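Long-range contact in protoporphyrinogen oxidase (Exiguobacterium sibiricum, PDB 3LOV), which probably oxidises coproporphyrinogen III to coproporphyrin III with FAD and molecular oxygen, a step of bacterial heme b biosynthesis: residues R252-R266 with L269-L283. Sequence-based numbering, arbitrary orientation.
Sequences RLETPLLAISREDGR and LKTDHGPEYADYVLL. With FAD (flavin-adenine dinucleotide), chain B.
Leu257 reaches both strands it packs on by splitting its two methyls: CD1 sits 3.6 Å from Leu269 CB, while CD2 meets Leu283 CD2, the side chains of Leu257 and Leu283 crossing at about a right angle. Its CG lies anti to the backbone N (chi1 170°), which sends the branch inward while the backbone stays turned to the cofactor. Ile260 extends this apolar floor with CG2 towards Leu269 and CD1 towards Leu283; Leu269 and Leu283 in turn touch Val8 and Val10 of strand 6-10. On the other face of the hairpin, the CB of Ala259 rests against the CB and CD of Lys270. Between the faces, Leu258 N gives a 2.8 Å bond to Lys270 O, and Lys270 N returns one to Ala259 O.

Further out, Thr255 CG2 packs 3.6 Å from Thr271 CB, and a water joins Pro256 O to the amide and carboxylate of Asp272. At one end Arg252 NH1 makes a salt bridge with Glu276 OE2 whose hydrogen bond is weak (138°). At the other, Arg266 grips Asp279 side-on, NE to OD1 at 3.1 Å and NH2 to OD2 at 3.2 Å; OD2 also accepts from Arg6 N.

Leu257 N donates almost straight to FAD N1A (3.1 Å, 174°), and its O accepts from N6A: the backbone reads the adenine edge while the side chain packs between Leu269 of the small antiparallel sheet and Leu283 of the parallel Rossmann-type sheet.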
loop_
_atom_site.group_PDB
_atom_site.type_symbol
_atom_site.label_atom_id
_atom_site.label_comp_id
_atom_site.label_asym_id
_atom_site.label_seq_id
_atom_site.Cartn_x
_atom_site.Cartn_y
_atom_site.Cartn_z
ATOM N N ARG A 252 -18.283 -3.039 -18.004
ATOM C CA ARG A 252 -18.723 -4.433 -18.139
ATOM C C ARG A 252 -18.189 -5.271 -16.985
ATOM O O ARG A 252 -16.992 -5.530 -16.905
ATOM C CB ARG A 252 -18.271 -5.048 -19.475
ATOM C CG ARG A 252 -18.518 -4.193 -20.749
ATOM C CD ARG A 252 -19.551 -4.781 -21.693
ATOM N NE ARG A 252 -19.141 -6.061 -22.270
ATOM C CZ ARG A 252 -18.396 -6.207 -23.366
ATOM N NH1 ARG A 252 -17.943 -5.150 -24.039
ATOM N NH2 ARG A 252 -18.083 -7.435 -23.785
ATOM N N LEU A 253 -19.059 -5.703 -16.100
ATOM C CA LEU A 253 -18.634 -6.577 -15.005
ATOM C C LEU A 253 -18.590 -8.026 -15.516
ATOM O O LEU A 253 -19.095 -8.337 -16.593
ATOM C CB LEU A 253 -19.585 -6.457 -13.817
ATOM C CG LEU A 253 -19.702 -5.117 -13.109
ATOM C CD1 LEU A 253 -20.839 -5.213 -12.070
ATOM C CD2 LEU A 253 -18.361 -4.665 -12.481
ATOM N N GLU A 254 -17.999 -8.904 -14.730
ATOM C CA GLU A 254 -17.898 -10.307 -15.068
ATOM C C GLU A 254 -17.399 -10.488 -16.501
ATOM O O GLU A 254 -17.895 -11.333 -17.199
ATOM C CB GLU A 254 -19.266 -11.006 -14.894
ATOM C CG GLU A 254 -19.841 -10.961 -13.497
ATOM C CD GLU A 254 -19.214 -11.953 -12.506
ATOM O OE1 GLU A 254 -18.263 -12.669 -12.843
ATOM O OE2 GLU A 254 -19.664 -12.007 -11.346
ATOM N N THR A 255 -16.433 -9.686 -16.943
ATOM C CA THR A 255 -15.924 -9.776 -18.294
ATOM C C THR A 255 -14.408 -9.714 -18.287
ATOM O O THR A 255 -13.816 -8.703 -18.600
ATOM C CB THR A 255 -16.497 -8.696 -19.188
ATOM O OG1 THR A 255 -17.911 -8.665 -19.026
ATOM C CG2 THR A 255 -16.162 -8.972 -20.653
ATOM N N PRO A 256 -13.766 -10.829 -17.945
ATOM C CA PRO A 256 -12.323 -10.780 -17.949
ATOM C C PRO A 256 -11.782 -10.637 -19.350
ATOM O O PRO A 256 -12.390 -11.127 -20.297
ATOM C CB PRO A 256 -11.922 -12.130 -17.362
ATOM C CG PRO A 256 -13.091 -12.987 -17.549
ATOM C CD PRO A 256 -14.263 -12.078 -17.353
ATOM N N LEU A 257 -10.656 -9.947 -19.485
ATOM C CA LEU A 257 -9.940 -9.894 -20.758
ATOM C C LEU A 257 -9.107 -11.155 -20.803
ATOM O O LEU A 257 -8.380 -11.439 -19.857
ATOM C CB LEU A 257 -9.022 -8.666 -20.841
ATOM C CG LEU A 257 -8.041 -8.639 -22.017
ATOM C CD1 LEU A 257 -8.853 -8.518 -23.321
ATOM C CD2 LEU A 257 -6.976 -7.518 -21.910
ATOM N N LEU A 258 -9.225 -11.892 -21.900
ATOM C CA LEU A 258 -8.628 -13.222 -22.056
ATOM C C LEU A 258 -7.474 -13.256 -23.044
ATOM O O LEU A 258 -6.649 -14.155 -22.979
ATOM C CB LEU A 258 -9.702 -14.189 -22.539
ATOM C CG LEU A 258 -10.906 -14.388 -21.634
ATOM C CD1 LEU A 258 -11.929 -15.345 -22.264
ATOM C CD2 LEU A 258 -10.463 -14.902 -20.277
ATOM N N ALA A 259 -7.408 -12.298 -23.965
ATOM C CA ALA A 259 -6.380 -12.307 -25.017
ATOM C C ALA A 259 -6.428 -11.016 -25.783
ATOM O O ALA A 259 -7.485 -10.382 -25.873
ATOM C CB ALA A 259 -6.580 -13.471 -25.985
ATOM N N ILE A 260 -5.281 -10.623 -26.325
ATOM C CA ILE A 260 -5.163 -9.430 -27.193
ATOM C C ILE A 260 -4.609 -9.858 -28.578
ATOM O O ILE A 260 -3.575 -10.501 -28.665
ATOM C CB ILE A 260 -4.240 -8.365 -26.538
ATOM C CG1 ILE A 260 -4.825 -7.894 -25.178
ATOM C CG2 ILE A 260 -4.017 -7.138 -27.457
ATOM C CD1 ILE A 260 -3.957 -6.875 -24.446
ATOM N N SER A 261 -5.297 -9.517 -29.658
ATOM C CA SER A 261 -4.807 -9.832 -31.027
ATOM C C SER A 261 -4.794 -8.616 -31.896
ATOM O O SER A 261 -5.565 -7.682 -31.691
ATOM C CB SER A 261 -5.716 -10.843 -31.673
ATOM O OG SER A 261 -5.927 -11.936 -30.812
ATOM N N ARG A 262 -3.975 -8.662 -32.933
ATOM C CA ARG A 262 -3.850 -7.533 -33.813
ATOM C C ARG A 262 -4.984 -7.513 -34.848
ATOM O O ARG A 262 -5.334 -8.542 -35.403
ATOM C CB ARG A 262 -2.475 -7.553 -34.462
ATOM C CG ARG A 262 -1.378 -7.616 -33.384
ATOM C CD ARG A 262 -0.025 -7.282 -33.934
ATOM N NE ARG A 262 1.037 -7.830 -33.080
ATOM C CZ ARG A 262 1.708 -7.149 -32.156
ATOM N NH1 ARG A 262 1.434 -5.876 -31.930
ATOM N NH2 ARG A 262 2.666 -7.749 -31.448
ATOM N N GLU A 263 -5.577 -6.333 -35.043
ATOM C CA GLU A 263 -6.560 -6.067 -36.104
ATOM C C GLU A 263 -6.007 -4.925 -36.916
ATOM O O GLU A 263 -6.496 -3.816 -36.805
ATOM C CB GLU A 263 -7.905 -5.606 -35.554
ATOM C CG GLU A 263 -8.791 -6.672 -35.064
ATOM C CD GLU A 263 -9.331 -7.526 -36.166
ATOM O OE1 GLU A 263 -9.135 -7.204 -37.356
ATOM O OE2 GLU A 263 -9.909 -8.557 -35.837
ATOM N N ASP A 264 -4.961 -5.192 -37.689
ATOM C CA ASP A 264 -4.388 -4.205 -38.610
ATOM C C ASP A 264 -4.251 -2.790 -38.008
ATOM O O ASP A 264 -4.792 -1.800 -38.536
ATOM C CB ASP A 264 -5.220 -4.188 -39.916
ATOM C CG ASP A 264 -5.365 -5.598 -40.548
ATOM O OD1 ASP A 264 -4.336 -6.241 -40.814
ATOM O OD2 ASP A 264 -6.503 -6.081 -40.776
ATOM N N GLY A 265 -3.505 -2.681 -36.907
ATOM C CA GLY A 265 -3.270 -1.374 -36.279
ATOM C C GLY A 265 -4.145 -1.166 -35.041
ATOM O O GLY A 265 -3.802 -0.422 -34.149
ATOM N N ARG A 266 -5.286 -1.825 -34.997
ATOM C CA ARG A 266 -6.165 -1.789 -33.841
ATOM C C ARG A 266 -5.986 -3.125 -33.116
ATOM O O ARG A 266 -5.158 -3.946 -33.494
ATOM C CB ARG A 266 -7.637 -1.576 -34.294
ATOM C CG ARG A 266 -7.907 -0.431 -35.331
ATOM C CD ARG A 266 -9.424 -0.237 -35.640
ATOM N NE ARG A 266 -10.162 0.200 -34.443
ATOM C CZ ARG A 266 -11.415 -0.136 -34.111
ATOM N NH1 ARG A 266 -12.177 -0.901 -34.887
ATOM N NH2 ARG A 266 -11.919 0.323 -32.970
ATOM N N LEU A 269 -9.936 -7.577 -28.626
ATOM C CA LEU A 269 -9.805 -8.008 -27.223
ATOM C C LEU A 269 -10.791 -9.123 -26.955
ATOM O O LEU A 269 -12.001 -8.939 -27.075
ATOM C CB LEU A 269 -10.012 -6.831 -26.272
ATOM C CG LEU A 269 -8.825 -5.916 -25.941
ATOM C CD1 LEU A 269 -8.004 -5.475 -27.109
ATOM C CD2 LEU A 269 -9.361 -4.680 -25.210
ATOM N N LYS A 270 -10.259 -10.309 -26.655
ATOM C CA LYS A 270 -11.072 -11.497 -26.431
ATOM C C LYS A 270 -11.686 -11.561 -25.038
ATOM O O LYS A 270 -10.973 -11.445 -24.055
ATOM C CB LYS A 270 -10.208 -12.748 -26.622
ATOM C CG LYS A 270 -10.981 -14.036 -26.470
ATOM C CD LYS A 270 -10.040 -15.220 -26.403
ATOM C CE LYS A 270 -10.713 -16.462 -25.863
ATOM N NZ LYS A 270 -10.849 -17.454 -26.910
ATOM N N THR A 271 -12.989 -11.825 -24.970
ATOM C CA THR A 271 -13.725 -12.001 -23.698
ATOM C C THR A 271 -14.674 -13.166 -23.842
ATOM O O THR A 271 -14.902 -13.624 -24.938
ATOM C CB THR A 271 -14.587 -10.772 -23.359
ATOM O OG1 THR A 271 -15.822 -10.806 -24.094
ATOM C CG2 THR A 271 -13.833 -9.430 -23.602
ATOM N N ASP A 272 -15.280 -13.616 -22.762
ATOM C CA ASP A 272 -16.241 -14.732 -22.819
ATOM C C ASP A 272 -17.485 -14.471 -23.666
ATOM O O ASP A 272 -18.130 -15.414 -24.137
ATOM C CB ASP A 272 -16.702 -15.080 -21.409
ATOM C CG ASP A 272 -15.626 -15.765 -20.600
ATOM O OD1 ASP A 272 -15.153 -16.834 -21.057
ATOM O OD2 ASP A 272 -15.275 -15.247 -19.506
ATOM N N HIS A 273 -17.824 -13.196 -23.836
ATOM C CA HIS A 273 -19.039 -12.797 -24.521
ATOM C C HIS A 273 -18.700 -12.021 -25.803
ATOM O O HIS A 273 -19.353 -11.040 -26.135
ATOM C CB HIS A 273 -19.892 -11.943 -23.572
ATOM C CG HIS A 273 -19.914 -12.457 -22.159
ATOM N ND1 HIS A 273 -20.527 -13.641 -21.804
ATOM C CD2 HIS A 273 -19.377 -11.956 -21.018
ATOM C CE1 HIS A 273 -20.378 -13.842 -20.505
ATOM N NE2 HIS A 273 -19.684 -12.833 -20.006
ATOM N N GLY A 274 -17.670 -12.452 -26.519
ATOM C CA GLY A 274 -17.316 -11.803 -27.771
ATOM C C GLY A 274 -16.306 -10.670 -27.652
ATOM O O GLY A 274 -16.040 -10.145 -26.573
ATOM N N PRO A 275 -15.734 -10.286 -28.783
ATOM C CA PRO A 275 -14.591 -9.413 -28.764
ATOM C C PRO A 275 -14.958 -7.969 -28.574
ATOM O O PRO A 275 -16.072 -7.576 -28.909
ATOM C CB PRO A 275 -13.975 -9.626 -30.147
ATOM C CG PRO A 275 -15.160 -9.985 -31.017
ATOM C CD PRO A 275 -16.064 -10.774 -30.132
ATOM N N GLU A 276 -14.035 -7.194 -28.007
ATOM C CA GLU A 276 -14.136 -5.731 -28.006
ATOM C C GLU A 276 -13.040 -5.213 -28.894
ATOM O O GLU A 276 -11.935 -5.736 -28.806
ATOM C CB GLU A 276 -13.865 -5.144 -26.618
ATOM C CG GLU A 276 -15.028 -4.953 -25.758
ATOM C CD GLU A 276 -16.016 -3.981 -26.338
ATOM O OE1 GLU A 276 -15.693 -2.794 -26.534
ATOM O OE2 GLU A 276 -17.126 -4.433 -26.592
ATOM N N TYR A 277 -13.290 -4.172 -29.690
ATOM C CA TYR A 277 -12.232 -3.649 -30.568
ATOM C C TYR A 277 -11.728 -2.353 -29.994
ATOM O O TYR A 277 -12.513 -1.512 -29.552
ATOM C CB TYR A 277 -12.728 -3.476 -32.030
ATOM C CG TYR A 277 -13.110 -4.806 -32.688
ATOM C CD1 TYR A 277 -12.153 -5.640 -33.253
ATOM C CD2 TYR A 277 -14.408 -5.238 -32.695
ATOM C CE1 TYR A 277 -12.514 -6.854 -33.830
ATOM C CE2 TYR A 277 -14.775 -6.449 -33.247
ATOM C CZ TYR A 277 -13.837 -7.251 -33.812
ATOM O OH TYR A 277 -14.241 -8.435 -34.384
ATOM N N ALA A 278 -10.413 -2.196 -29.939
ATOM C CA ALA A 278 -9.828 -1.006 -29.303
ATOM C C ALA A 278 -8.698 -0.389 -30.128
ATOM O O ALA A 278 -7.998 -1.094 -30.863
ATOM C CB ALA A 278 -9.303 -1.369 -27.924
ATOM N N ASP A 279 -8.535 0.925 -30.003
ATOM C CA ASP A 279 -7.365 1.605 -30.497
ATOM C C ASP A 279 -6.363 1.801 -29.354
ATOM O O ASP A 279 -5.168 1.658 -29.569
ATOM C CB ASP A 279 -7.781 2.922 -31.104
ATOM C CG ASP A 279 -8.806 2.714 -32.195
ATOM O OD1 ASP A 279 -8.384 2.454 -33.340
ATOM O OD2 ASP A 279 -10.014 2.674 -31.868
ATOM N N TYR A 280 -6.865 2.117 -28.150
ATOM C CA TYR A 280 -6.011 2.312 -26.977
ATOM C C TYR A 280 -6.441 1.345 -25.903
ATOM O O TYR A 280 -7.636 1.139 -25.694
ATOM C CB TYR A 280 -6.113 3.746 -26.502
ATOM C CG TYR A 280 -5.885 4.724 -27.616
ATOM C CD1 TYR A 280 -4.600 4.920 -28.163
ATOM C CD2 TYR A 280 -6.943 5.424 -28.175
ATOM C CE1 TYR A 280 -4.397 5.824 -29.228
ATOM C CE2 TYR A 280 -6.742 6.320 -29.233
ATOM C CZ TYR A 280 -5.480 6.514 -29.747
ATOM O OH TYR A 280 -5.337 7.396 -30.785
ATOM N N VAL A 281 -5.462 0.706 -25.271
ATOM C CA VAL A 281 -5.719 -0.217 -24.190
ATOM C C VAL A 281 -4.917 0.220 -22.953
ATOM O O VAL A 281 -3.689 0.393 -23.053
ATOM C CB VAL A 281 -5.335 -1.659 -24.576
ATOM C CG1 VAL A 281 -5.782 -2.664 -23.466
ATOM C CG2 VAL A 281 -5.929 -2.041 -25.934
ATOM N N LEU A 282 -5.602 0.400 -21.819
ATOM C CA LEU A 282 -4.943 0.644 -20.527
ATOM C C LEU A 282 -5.140 -0.596 -19.662
ATOM O O LEU A 282 -6.263 -0.916 -19.233
ATOM C CB LEU A 282 -5.420 1.941 -19.819
ATOM C CG LEU A 282 -4.635 2.362 -18.532
ATOM C CD1 LEU A 282 -3.175 2.871 -18.783
ATOM C CD2 LEU A 282 -5.390 3.435 -17.762
ATOM N N LEU A 283 -4.038 -1.329 -19.459
ATOM C CA LEU A 283 -4.023 -2.475 -18.565
ATOM C C LEU A 283 -3.735 -2.038 -17.105
ATOM O O LEU A 283 -2.692 -1.468 -16.819
ATOM C CB LEU A 283 -3.014 -3.543 -19.061
ATOM C CG LEU A 283 -3.237 -4.064 -20.490
ATOM C CD1 LEU A 283 -2.113 -5.037 -20.971
ATOM C CD2 LEU A 283 -4.623 -4.769 -20.598
HETATM P PA FAD B . -6.577 -3.823 -7.837
HETATM O O1A FAD B . -7.284 -3.171 -6.697
HETATM O O2A FAD B . -5.901 -5.122 -7.607
HETATM O O5B FAD B . -7.612 -3.994 -9.033
HETATM C C5B FAD B . -7.373 -4.834 -10.133
HETATM C C4B FAD B . -8.714 -5.071 -10.836
HETATM O O4B FAD B . -8.520 -5.745 -12.081
HETATM C C3B FAD B . -9.640 -5.898 -9.968
HETATM O O3B FAD B . -10.944 -5.347 -9.915
HETATM C C2B FAD B . -9.588 -7.237 -10.677
HETATM O O2B FAD B . -10.757 -7.967 -10.553
HETATM C C1B FAD B . -9.390 -6.841 -12.125
HETATM N N9A FAD B . -8.817 -7.879 -12.997
HETATM C C8A FAD B . -7.887 -8.867 -12.759
HETATM N N7A FAD B . -7.676 -9.586 -13.890
HETATM C C5A FAD B . -8.480 -9.061 -14.865
HETATM C C6A FAD B . -8.685 -9.355 -16.214
HETATM N N6A FAD B . -7.998 -10.319 -16.822
HETATM N N1A FAD B . -9.597 -8.614 -16.948
HETATM C C2A FAD B . -10.268 -7.564 -16.370
HETATM N N3A FAD B . -10.044 -7.256 -15.040
HETATM C C4A FAD B . -9.190 -8.000 -14.309
HETATM N N1 FAD B . -2.757 1.673 -0.159
HETATM C C2 FAD B . -2.939 2.818 0.567
HETATM O O2 FAD B . -2.812 3.929 0.035
HETATM N N3 FAD B . -3.241 2.732 1.903
HETATM C C4 FAD B . -3.347 1.550 2.541
HETATM O O4 FAD B . -3.649 1.547 3.720
HETATM C C4X FAD B . -3.135 0.379 1.845
HETATM N N5 FAD B . -3.289 -0.841 2.483
HETATM C C5X FAD B . -3.090 -2.010 1.745
HETATM C C6 FAD B . -3.201 -3.254 2.375
HETATM C C7 FAD B . -3.001 -4.437 1.645
HETATM C C7M FAD B . -3.131 -5.769 2.326
HETATM C C8 FAD B . -2.724 -4.384 0.267
HETATM C C8M FAD B . -2.487 -5.637 -0.558
HETATM C C9 FAD B . -2.626 -3.154 -0.375
HETATM C C9A FAD B . -2.800 -1.954 0.352
HETATM N N10 FAD B . -2.700 -0.713 -0.290
HETATM C C10 FAD B . -2.861 0.452 0.470
HETATM C "C1'" FAD B . -2.373 -0.560 -1.756
HETATM C "C2'" FAD B . -3.697 -0.390 -2.542
HETATM O "O2'" FAD B . -4.444 -1.540 -2.395
HETATM C "C3'" FAD B . -3.483 -0.135 -4.040
HETATM O "O3'" FAD B . -3.018 1.205 -4.142
HETATM C "C4'" FAD B . -4.747 -0.243 -4.931
HETATM O "O4'" FAD B . -5.796 -1.049 -4.429
HETATM C "C5'" FAD B . -4.420 -0.834 -6.289
HETATM O "O5'" FAD B . -5.563 -0.768 -7.103
HETATM P P FAD B . -5.466 -1.265 -8.598
HETATM O O1P FAD B . -4.150 -0.909 -9.240
HETATM O O2P FAD B . -6.694 -0.940 -9.414
HETATM O O3P FAD B . -5.424 -2.894 -8.458
HETATM O O HOH W 1 -14.762 -12.422 -20.494
HETATM O O HOH W 2 -12.446 -9.254 -35.910
#